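Local coordinates for cyclic dimeric GMP binding protein (Pseudomonas fluorescens, PDB 3PJV) that probably senses cyclic di-GMP inside the cell and relays the signal through this periplasmic domain to control proteolysis by the periplasmic protease LapG, at residues Trp84-Ile89 with Phe118-Leu123; Ser57-Asp62 with Ile69-Gly74; Ala77-Pro82 with Leu123-Leu128. One frame throughout, in Å; residues are numbered along the deposited sequence.

Interaction 1 of 3, residues Trp84-Ile89 with Phe118-Leu123; sequences WFVKLI and FALAKL
Phe85 and Ile89, one turn apart on helix 83-89, meet Leu120 and Leu123 of helix 117-128. This is a perpendicular helix-helix packing in the LapD/MoxY periplasmic domain. The axes of the two short segments cross at 90° and come no closer than 11.0 Å, so the gap is bridged mainly by side chains. No hydrogen bond joins the segments.

Phe85 can be followed from its root. CB points at helix 117-128 and also lies over one face of the Trp84 indole. CG stands anti to the backbone N (chi1 -179°), which carries the ring out toward the other helix. CE2 then reaches CB of Leu123 at 4.0 Å, the two side chains meeting at about a right angle. At the tip, CZ lies 3.9 Å from the backbone O of Leu123. Both this O and the O of Leu120 approach the ring obliquely. The ring also makes an edge-to-face contact with Trp124, the next residue of helix 117-128.

Leu120 splits its two methyls between two partners. CD1 meets CG2 of Val86, with the side chains again crossed near a right angle. CD2 goes to CG2 of Ile89, and here the side chains run past each other in opposite directions. Leu120, Leu123, Phe85 and Ile89 are all buried.

The second subunit adds to the contact: its Val78 packs on Val86 and its Tyr13 on Leu123. Its Arg10 NH2 also bonds to Ile89 O. Between the helices, the last link is CG1 of Ile89, 4.1 Å from CD1 of Leu123.

Interaction 2 of 3, residues Ser57-Asp62 with Ile69-Gly74; sequences SIRVVD and IVERNG
Val60 O accepts the shortest bond across the two strands, from Ile69 N at 2.8 Å, with an N-H...O angle of 164°. Val60 N in turn bonds to O of Val70, the next residue of the other strand, at 2.9 Å. Ile69 and Val70 thus both face Val60, which makes a classic beta bulge. Further along, Ile58 and Arg72 form a hydrogen-bonded pair with two reciprocal bonds.

The valines share a face. Val70 holds CG1 between its backbone N and carbonyl carbon (chi1 69°), and this methyl meets CG2 of Val60 at 3.7 Å. Val46 of helix 39-50 packs against both. Arg72, on this face, turns NH1 to Glu71 O and NH2 into a salt bridge with Glu43. Ile69 lays CG1 and CD1 along CB of Asp62.

On the other face, Arg59 and Glu71 lie side by side, and CG of Arg59 touches CB of Glu71 at 4.0 Å. Their charged ends are not in contact. Arg59 NE bonds to Thr68, and its NH1 forms a salt bridge with Glu111 of the second subunit.

Residues 57-61 also form a ladder with a strand of the second subunit. The arrangement is an antiparallel beta hairpin whose sheet continues across the dimer interface.

Interaction 3 of 3, residues Ala77-Pro82 with Leu123-Leu128; sequences AVTNVP and LWQSAL
Thr79 meets Trp124 and Gln125 of helix 117-128, and Val81 brushes Trp124. Ala77 and Val78 instead meet the second subunit. Ala77 O bonds to His115 NE2 of the second subunit, and Val78 packs on Leu120 of that subunit.

Thr79 points at the helix and uses both branches. OG1 accepts a hydrogen bond from Gln125 NE2 at 3.1 Å, with an N-H...O angle of 154°. It is the one hydrogen bond between the two segments. The hydroxyl lies almost in the plane of the amide, so the N-H is well aimed. The Gln125 chain is extended beyond CG, which gives it the length to cross from helix to loop. CG2 of Thr79 takes the other direction and makes a van der Waals contact with CD1 of Trp124 at 3.5 Å.

The backbone at Asn80 carries the chain past the indole. Val81 then sets CG2 against CB of Trp124 at 3.8 Å. The two side chains slide past each other in opposite directions.

Pro82 completes the contact with a CH-pi interaction. Its CD sits over the six-membered ring of Trp124, 3.5 Å from the centroid and only 8° off the ring normal. CG follows and reaches CH2 of Trp124 at 3.6 Å. The indole stands out from the helix with CG anti to the backbone N (chi1 177°), and Leu128 CG lies over the rim of its opposite face.

The segment 77-82 passes across helix 117-128 at Trp124 and Gln125, in the loop that leads from strand 68-73 into helix 83-89.

From the N terminus, interaction 2 comes first. It closes the short hairpin of strands 55-62 and 68-73 and is complete before the other two begin. Interaction 3 opens next, in the loop after this hairpin, and interaction 1 follows on helix 83-89. Both close on helix 117-128, and the loop of interaction 1 lies wholly within that of interaction 3. Long strands 96-102 and 105-114 fall inside both. The nested pair shares Leu123, and Val81 CG2 packs on Ala121 CA at 3.8 Å. Together they tie loop 77-82 and helix 83-89 to the C-terminal helix. All three contacts also touch the second subunit.

Interaction 1 of 3, residues Trp84-Ile89 with Phe118-Leu123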
loop_
_atom_site.group_PDB
_atom_site.type_symbol
_atom_site.label_atom_id
_atom_site.label_comp_id
_atom_site.label_asym_id
_atom_site.label_seq_id
_atom_site.Cartn_x
_atom_site.Cartn_y
_atom_site.Cartn_z
ATOM N N TRP A 84 5.394 -1.094 -22.411
ATOM C CA TRP A 84 5.086 -0.003 -23.327
ATOM C C TRP A 84 3.862 0.808 -22.895
ATOM O O TRP A 84 3.721 1.967 -23.278
ATOM C CB TRP A 84 4.932 -0.510 -24.765
ATOM C CG TRP A 84 3.911 -1.585 -24.958
ATOM C CD1 TRP A 84 4.147 -2.926 -25.106
ATOM C CD2 TRP A 84 2.488 -1.420 -25.045
ATOM N NE1 TRP A 84 2.964 -3.596 -25.278
ATOM C CE2 TRP A 84 1.929 -2.698 -25.243
ATOM C CE3 TRP A 84 1.632 -0.314 -24.974
ATOM C CZ2 TRP A 84 0.555 -2.903 -25.367
ATOM C CZ3 TRP A 84 0.271 -0.521 -25.092
ATOM C CH2 TRP A 84 -0.256 -1.805 -25.286
ATOM N N PHE A 85 2.986 0.203 -22.092
ATOM C CA PHE A 85 1.803 0.910 -21.601
ATOM C C PHE A 85 2.186 1.953 -20.548
ATOM O O PHE A 85 1.583 3.025 -20.469
ATOM C CB PHE A 85 0.767 -0.074 -21.046
ATOM C CG PHE A 85 -0.504 0.586 -20.551
ATOM C CD1 PHE A 85 -1.439 1.072 -21.455
ATOM C CD2 PHE A 85 -0.766 0.705 -19.198
ATOM C CE1 PHE A 85 -2.602 1.678 -21.018
ATOM C CE2 PHE A 85 -1.943 1.299 -18.744
ATOM C CZ PHE A 85 -2.860 1.790 -19.665
ATOM N N VAL A 86 3.204 1.642 -19.751
ATOM C CA VAL A 86 3.720 2.589 -18.771
ATOM C C VAL A 86 4.175 3.889 -19.419
ATOM O O VAL A 86 3.818 4.976 -18.963
ATOM C CB VAL A 86 4.891 1.993 -17.962
ATOM C CG1 VAL A 86 5.340 2.962 -16.879
ATOM C CG2 VAL A 86 4.476 0.684 -17.344
ATOM N N LYS A 87 4.968 3.773 -20.483
ATOM C CA LYS A 87 5.439 4.940 -21.218
ATOM C C LYS A 87 4.257 5.695 -21.812
ATOM O O LYS A 87 4.189 6.923 -21.737
ATOM C CB LYS A 87 6.392 4.516 -22.340
ATOM C CG LYS A 87 7.375 3.428 -21.932
ATOM C CD LYS A 87 8.227 2.984 -23.118
ATOM C CE LYS A 87 7.352 2.534 -24.277
ATOM N NZ LYS A 87 8.143 2.068 -25.445
ATOM N N LEU A 88 3.327 4.946 -22.397
ATOM C CA LEU A 88 2.134 5.524 -23.005
ATOM C C LEU A 88 1.328 6.336 -21.994
ATOM O O LEU A 88 0.999 7.495 -22.244
ATOM C CB LEU A 88 1.266 4.422 -23.622
ATOM C CG LEU A 88 0.028 4.812 -24.430
ATOM C CD1 LEU A 88 0.400 5.701 -25.611
ATOM C CD2 LEU A 88 -0.700 3.560 -24.912
ATOM N N ILE A 89 1.017 5.726 -20.851
ATOM C CA ILE A 89 0.277 6.413 -19.798
ATOM C C ILE A 89 1.108 7.553 -19.202
ATOM O O ILE A 89 0.593 8.635 -18.955
ATOM C CB ILE A 89 -0.193 5.427 -18.696
ATOM C CG1 ILE A 89 -1.717 5.342 -18.681
ATOM C CG2 ILE A 89 0.290 5.862 -17.332
ATOM C CD1 ILE A 89 -2.322 5.043 -20.006
ATOM N N PHE A 118 -0.136 -0.895 -8.522
ATOM C CA PHE A 118 -1.577 -1.105 -8.446
ATOM C C PHE A 118 -2.318 -0.094 -9.309
ATOM O O PHE A 118 -3.311 -0.424 -9.962
ATOM C CB PHE A 118 -2.069 -1.036 -6.988
ATOM C CG PHE A 118 -1.459 -2.087 -6.092
ATOM C CD1 PHE A 118 -2.035 -3.344 -5.984
ATOM C CD2 PHE A 118 -0.292 -1.823 -5.390
ATOM C CE1 PHE A 118 -1.470 -4.313 -5.164
ATOM C CE2 PHE A 118 0.281 -2.793 -4.579
ATOM C CZ PHE A 118 -0.312 -4.034 -4.464
ATOM N N ALA A 119 -1.854 1.147 -9.286
ATOM C CA ALA A 119 -2.431 2.177 -10.141
ATOM C C ALA A 119 -2.334 1.780 -11.626
ATOM O O ALA A 119 -3.312 1.859 -12.378
ATOM C CB ALA A 119 -1.731 3.504 -9.890
ATOM N N LEU A 120 -1.153 1.342 -12.040
ATOM C CA LEU A 120 -0.958 0.932 -13.434
ATOM C C LEU A 120 -1.840 -0.257 -13.795
ATOM O O LEU A 120 -2.394 -0.316 -14.900
ATOM C CB LEU A 120 0.510 0.621 -13.700
ATOM C CG LEU A 120 1.401 1.863 -13.728
ATOM C CD1 LEU A 120 2.862 1.489 -13.559
ATOM C CD2 LEU A 120 1.155 2.639 -15.027
ATOM N N ALA A 121 -1.966 -1.208 -12.872
ATOM C CA ALA A 121 -2.819 -2.373 -13.113
ATOM C C ALA A 121 -4.255 -1.944 -13.361
ATOM O O ALA A 121 -4.903 -2.438 -14.273
ATOM C CB ALA A 121 -2.752 -3.368 -11.966
ATOM N N LYS A 122 -4.754 -1.020 -12.546
ATOM C CA LYS A 122 -6.125 -0.537 -12.708
ATOM C C LYS A 122 -6.327 0.220 -14.025
ATOM O O LYS A 122 -7.361 0.078 -14.696
ATOM C CB LYS A 122 -6.517 0.332 -11.511
ATOM C CG LYS A 122 -6.702 -0.477 -10.240
ATOM C CD LYS A 122 -6.708 0.422 -9.013
ATOM C CE LYS A 122 -7.758 1.518 -9.121
ATOM N NZ LYS A 122 -7.748 2.353 -7.881
ATOM N N LEU A 123 -5.333 1.024 -14.402
ATOM C CA LEU A 123 -5.408 1.784 -15.644
ATOM C C LEU A 123 -5.437 0.844 -16.843
ATOM O O LEU A 123 -6.195 1.055 -17.790
ATOM C CB LEU A 123 -4.227 2.754 -15.755
ATOM C CG LEU A 123 -4.351 4.007 -14.891
ATOM C CD1 LEU A 123 -3.017 4.718 -14.809
ATOM C CD2 LEU A 123 -5.435 4.924 -15.440
#

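Interaction 2 of 3, residues Ser57-Asp62 with Ile69-Gly74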
loop_
_atom_site.group_PDB
_atom_site.type_symbol
_atom_site.label_atom_id
_atom_site.label_comp_id
_atom_site.label_asym_id
_atom_site.label_seq_id
_atom_site.Cartn_x
_atom_site.Cartn_y
_atom_site.Cartn_z
ATOM N N SER A 57 -10.659 -7.124 -2.253
ATOM C CA SER A 57 -12.050 -6.942 -1.845
ATOM C C SER A 57 -12.183 -6.342 -0.446
ATOM O O SER A 57 -11.329 -6.544 0.411
ATOM C CB SER A 57 -12.781 -8.288 -1.904
ATOM O OG SER A 57 -12.297 -9.184 -0.908
ATOM N N ILE A 58 -13.266 -5.596 -0.242
ATOM C CA ILE A 58 -13.675 -5.125 1.086
ATOM C C ILE A 58 -15.187 -5.237 1.135
ATOM O O ILE A 58 -15.876 -4.833 0.206
ATOM C CB ILE A 58 -13.284 -3.666 1.340
ATOM C CG1 ILE A 58 -11.769 -3.506 1.238
ATOM C CG2 ILE A 58 -13.745 -3.202 2.744
ATOM C CD1 ILE A 58 -11.301 -2.085 1.431
ATOM N N ARG A 59 -15.700 -5.803 2.214
ATOM C CA ARG A 59 -17.127 -5.974 2.374
ATOM C C ARG A 59 -17.502 -5.628 3.810
ATOM O O ARG A 59 -16.767 -5.953 4.738
ATOM C CB ARG A 59 -17.497 -7.428 2.051
ATOM C CG ARG A 59 -18.970 -7.773 2.123
ATOM C CD ARG A 59 -19.159 -9.264 1.841
ATOM N NE ARG A 59 -20.535 -9.698 2.013
ATOM C CZ ARG A 59 -20.900 -10.803 2.658
ATOM N NH1 ARG A 59 -19.980 -11.597 3.198
ATOM N NH2 ARG A 59 -22.188 -11.114 2.766
ATOM N N VAL A 60 -18.632 -4.955 3.991
ATOM C CA VAL A 60 -19.144 -4.679 5.334
ATOM C C VAL A 60 -20.475 -5.389 5.420
ATOM O O VAL A 60 -21.337 -5.204 4.571
ATOM C CB VAL A 60 -19.317 -3.158 5.577
ATOM C CG1 VAL A 60 -19.849 -2.893 6.986
ATOM C CG2 VAL A 60 -17.983 -2.440 5.335
ATOM N N VAL A 61 -20.611 -6.245 6.422
ATOM C CA VAL A 61 -21.800 -7.075 6.588
ATOM C C VAL A 61 -22.578 -6.660 7.838
ATOM O O VAL A 61 -22.011 -6.524 8.924
ATOM C CB VAL A 61 -21.422 -8.571 6.676
ATOM C CG1 VAL A 61 -22.667 -9.438 6.933
ATOM C CG2 VAL A 61 -20.706 -9.005 5.403
ATOM N N ASP A 62 -23.878 -6.436 7.671
ATOM C CA ASP A 62 -24.737 -6.094 8.798
ATOM C C ASP A 62 -25.020 -7.376 9.581
ATOM O O ASP A 62 -25.570 -8.322 9.040
ATOM C CB ASP A 62 -26.038 -5.464 8.285
ATOM C CG ASP A 62 -26.981 -5.045 9.417
ATOM O OD1 ASP A 62 -27.341 -5.899 10.250
ATOM O OD2 ASP A 62 -27.346 -3.855 9.483
ATOM N N ILE A 69 -23.796 -4.519 3.438
ATOM C CA ILE A 69 -24.138 -3.106 3.511
ATOM C C ILE A 69 -23.462 -2.396 2.350
ATOM O O ILE A 69 -24.072 -1.597 1.633
ATOM C CB ILE A 69 -23.632 -2.490 4.826
ATOM C CG1 ILE A 69 -24.377 -3.088 6.024
ATOM C CG2 ILE A 69 -23.754 -0.969 4.783
ATOM C CD1 ILE A 69 -23.781 -2.694 7.351
ATOM N N VAL A 70 -22.187 -2.707 2.163
ATOM C CA VAL A 70 -21.422 -2.160 1.053
ATOM C C VAL A 70 -20.319 -3.139 0.706
ATOM O O VAL A 70 -19.803 -3.840 1.565
ATOM C CB VAL A 70 -20.831 -0.774 1.389
ATOM C CG1 VAL A 70 -19.743 -0.902 2.420
ATOM C CG2 VAL A 70 -20.296 -0.099 0.125
ATOM N N GLU A 71 -19.980 -3.217 -0.568
ATOM C CA GLU A 71 -18.838 -4.035 -0.960
ATOM C C GLU A 71 -18.143 -3.527 -2.213
ATOM O O GLU A 71 -18.704 -2.772 -3.003
ATOM C CB GLU A 71 -19.240 -5.494 -1.145
ATOM C CG GLU A 71 -20.089 -5.747 -2.350
ATOM C CD GLU A 71 -20.432 -7.214 -2.504
ATOM O OE1 GLU A 71 -19.529 -8.058 -2.317
ATOM O OE2 GLU A 71 -21.608 -7.518 -2.802
ATOM N N ARG A 72 -16.903 -3.962 -2.362
ATOM C CA ARG A 72 -16.066 -3.541 -3.459
ATOM C C ARG A 72 -15.182 -4.719 -3.821
ATOM O O ARG A 72 -14.674 -5.413 -2.951
ATOM C CB ARG A 72 -15.190 -2.366 -3.018
ATOM C CG ARG A 72 -15.938 -1.045 -2.789
ATOM C CD ARG A 72 -16.410 -0.464 -4.096
ATOM N NE ARG A 72 -16.969 0.881 -3.981
ATOM C CZ ARG A 72 -18.221 1.142 -3.610
ATOM N NH1 ARG A 72 -19.043 0.146 -3.292
ATOM N NH2 ARG A 72 -18.652 2.397 -3.546
ATOM N N ASN A 73 -14.990 -4.936 -5.114
ATOM C CA ASN A 73 -14.179 -6.042 -5.571
ATOM C C ASN A 73 -13.316 -5.585 -6.717
ATOM O O ASN A 73 -13.777 -4.831 -7.575
ATOM C CB ASN A 73 -15.066 -7.200 -6.050
ATOM C CG ASN A 73 -15.659 -7.990 -4.913
ATOM O OD1 ASN A 73 -15.073 -8.973 -4.462
ATOM N ND2 ASN A 73 -16.827 -7.573 -4.443
ATOM N N GLY A 74 -12.060 -6.011 -6.724
ATOM C CA GLY A 74 -11.243 -5.911 -7.923
ATOM C C GLY A 74 -10.857 -7.294 -8.422
ATOM O O GLY A 74 -11.178 -8.304 -7.795
#

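Interaction 3 of 3, residues Ala77-Pro82 with Leu123-Leu128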
loop_
_atom_site.group_PDB
_atom_site.type_symbol
_atom_site.label_atom_id
_atom_site.label_comp_id
_atom_site.label_asym_id
_atom_site.label_seq_id
_atom_site.Cartn_x
_atom_site.Cartn_y
_atom_site.Cartn_z
ATOM N N ALA A 77 -6.444 -11.650 -9.408
ATOM C CA ALA A 77 -5.271 -12.186 -10.095
ATOM C C ALA A 77 -4.235 -11.105 -10.333
ATOM O O ALA A 77 -4.543 -9.902 -10.255
ATOM C CB ALA A 77 -5.665 -12.823 -11.427
ATOM N N VAL A 78 -3.009 -11.531 -10.632
ATOM C CA VAL A 78 -1.950 -10.600 -11.028
ATOM C C VAL A 78 -2.228 -10.036 -12.406
ATOM O O VAL A 78 -2.676 -10.759 -13.305
ATOM C CB VAL A 78 -0.562 -11.275 -11.038
ATOM C CG1 VAL A 78 0.433 -10.464 -11.875
ATOM C CG2 VAL A 78 -0.053 -11.442 -9.603
ATOM N N THR A 79 -1.986 -8.738 -12.564
ATOM C CA THR A 79 -2.079 -8.107 -13.865
ATOM C C THR A 79 -0.668 -7.842 -14.387
ATOM O O THR A 79 0.096 -7.092 -13.778
ATOM C CB THR A 79 -2.874 -6.791 -13.790
ATOM O OG1 THR A 79 -4.195 -7.063 -13.301
ATOM C CG2 THR A 79 -2.975 -6.136 -15.158
ATOM N N ASN A 80 -0.320 -8.481 -15.500
ATOM C CA ASN A 80 0.953 -8.221 -16.171
ATOM C C ASN A 80 0.800 -7.073 -17.173
ATOM O O ASN A 80 0.415 -7.281 -18.326
ATOM C CB ASN A 80 1.476 -9.475 -16.876
ATOM C CG ASN A 80 1.824 -10.601 -15.908
ATOM O OD1 ASN A 80 2.761 -10.490 -15.111
ATOM N ND2 ASN A 80 1.079 -11.698 -15.988
ATOM N N VAL A 81 1.098 -5.859 -16.730
ATOM C CA VAL A 81 0.942 -4.681 -17.575
ATOM C C VAL A 81 2.157 -4.529 -18.487
ATOM O O VAL A 81 3.283 -4.517 -17.996
ATOM C CB VAL A 81 0.816 -3.428 -16.685
ATOM C CG1 VAL A 81 0.682 -2.176 -17.526
ATOM C CG2 VAL A 81 -0.358 -3.581 -15.715
ATOM N N PRO A 82 1.947 -4.405 -19.825
ATOM C CA PRO A 82 3.113 -4.297 -20.707
ATOM C C PRO A 82 3.928 -3.049 -20.422
ATOM O O PRO A 82 3.366 -2.003 -20.087
ATOM C CB PRO A 82 2.498 -4.201 -22.118
ATOM C CG PRO A 82 1.126 -4.790 -21.976
ATOM C CD PRO A 82 0.684 -4.432 -20.582
ATOM N N LEU A 123 -5.333 1.024 -14.402
ATOM C CA LEU A 123 -5.408 1.784 -15.644
ATOM C C LEU A 123 -5.437 0.844 -16.843
ATOM O O LEU A 123 -6.195 1.055 -17.790
ATOM C CB LEU A 123 -4.227 2.754 -15.755
ATOM C CG LEU A 123 -4.351 4.007 -14.891
ATOM C CD1 LEU A 123 -3.017 4.718 -14.809
ATOM C CD2 LEU A 123 -5.435 4.924 -15.440
ATOM N N TRP A 124 -4.620 -0.202 -16.782
ATOM C CA TRP A 124 -4.586 -1.220 -17.823
ATOM C C TRP A 124 -5.922 -1.964 -17.936
ATOM O O TRP A 124 -6.444 -2.128 -19.042
ATOM C CB TRP A 124 -3.430 -2.193 -17.570
ATOM C CG TRP A 124 -3.341 -3.329 -18.539
ATOM C CD1 TRP A 124 -3.608 -4.642 -18.289
ATOM C CD2 TRP A 124 -2.949 -3.255 -19.919
ATOM N NE1 TRP A 124 -3.407 -5.395 -19.427
ATOM C CE2 TRP A 124 -2.996 -4.564 -20.441
ATOM C CE3 TRP A 124 -2.554 -2.208 -20.761
ATOM C CZ2 TRP A 124 -2.676 -4.855 -21.766
ATOM C CZ3 TRP A 124 -2.236 -2.499 -22.076
ATOM C CH2 TRP A 124 -2.299 -3.811 -22.563
ATOM N N GLN A 125 -6.476 -2.406 -16.806
ATOM C CA GLN A 125 -7.791 -3.051 -16.827
ATOM C C GLN A 125 -8.832 -2.157 -17.504
ATOM O O GLN A 125 -9.643 -2.631 -18.300
ATOM C CB GLN A 125 -8.243 -3.431 -15.419
ATOM C CG GLN A 125 -7.356 -4.476 -14.783
ATOM C CD GLN A 125 -7.495 -4.510 -13.276
ATOM O OE1 GLN A 125 -8.427 -3.925 -12.711
ATOM N NE2 GLN A 125 -6.568 -5.193 -12.612
ATOM N N SER A 126 -8.797 -0.861 -17.190
ATOM C CA SER A 126 -9.727 0.097 -17.784
ATOM C C SER A 126 -9.477 0.260 -19.282
ATOM O O SER A 126 -10.420 0.428 -20.061
ATOM C CB SER A 126 -9.602 1.462 -17.109
ATOM O OG SER A 126 -10.159 1.438 -15.813
ATOM N N ALA A 127 -8.204 0.222 -19.671
ATOM C CA ALA A 127 -7.817 0.317 -21.072
ATOM C C ALA A 127 -8.340 -0.862 -21.893
ATOM O O ALA A 127 -8.726 -0.701 -23.058
ATOM C CB ALA A 127 -6.299 0.405 -21.199
ATOM N N LEU A 128 -8.327 -2.043 -21.280
ATOM C CA LEU A 128 -8.784 -3.266 -21.927
ATOM C C LEU A 128 -10.305 -3.302 -22.039
ATOM O O LEU A 128 -10.856 -4.090 -22.801
ATOM C CB LEU A 128 -8.306 -4.490 -21.150
ATOM C CG LEU A 128 -6.810 -4.786 -21.068
ATOM C CD1 LEU A 128 -6.535 -5.800 -19.966
ATOM C CD2 LEU A 128 -6.296 -5.287 -22.398
#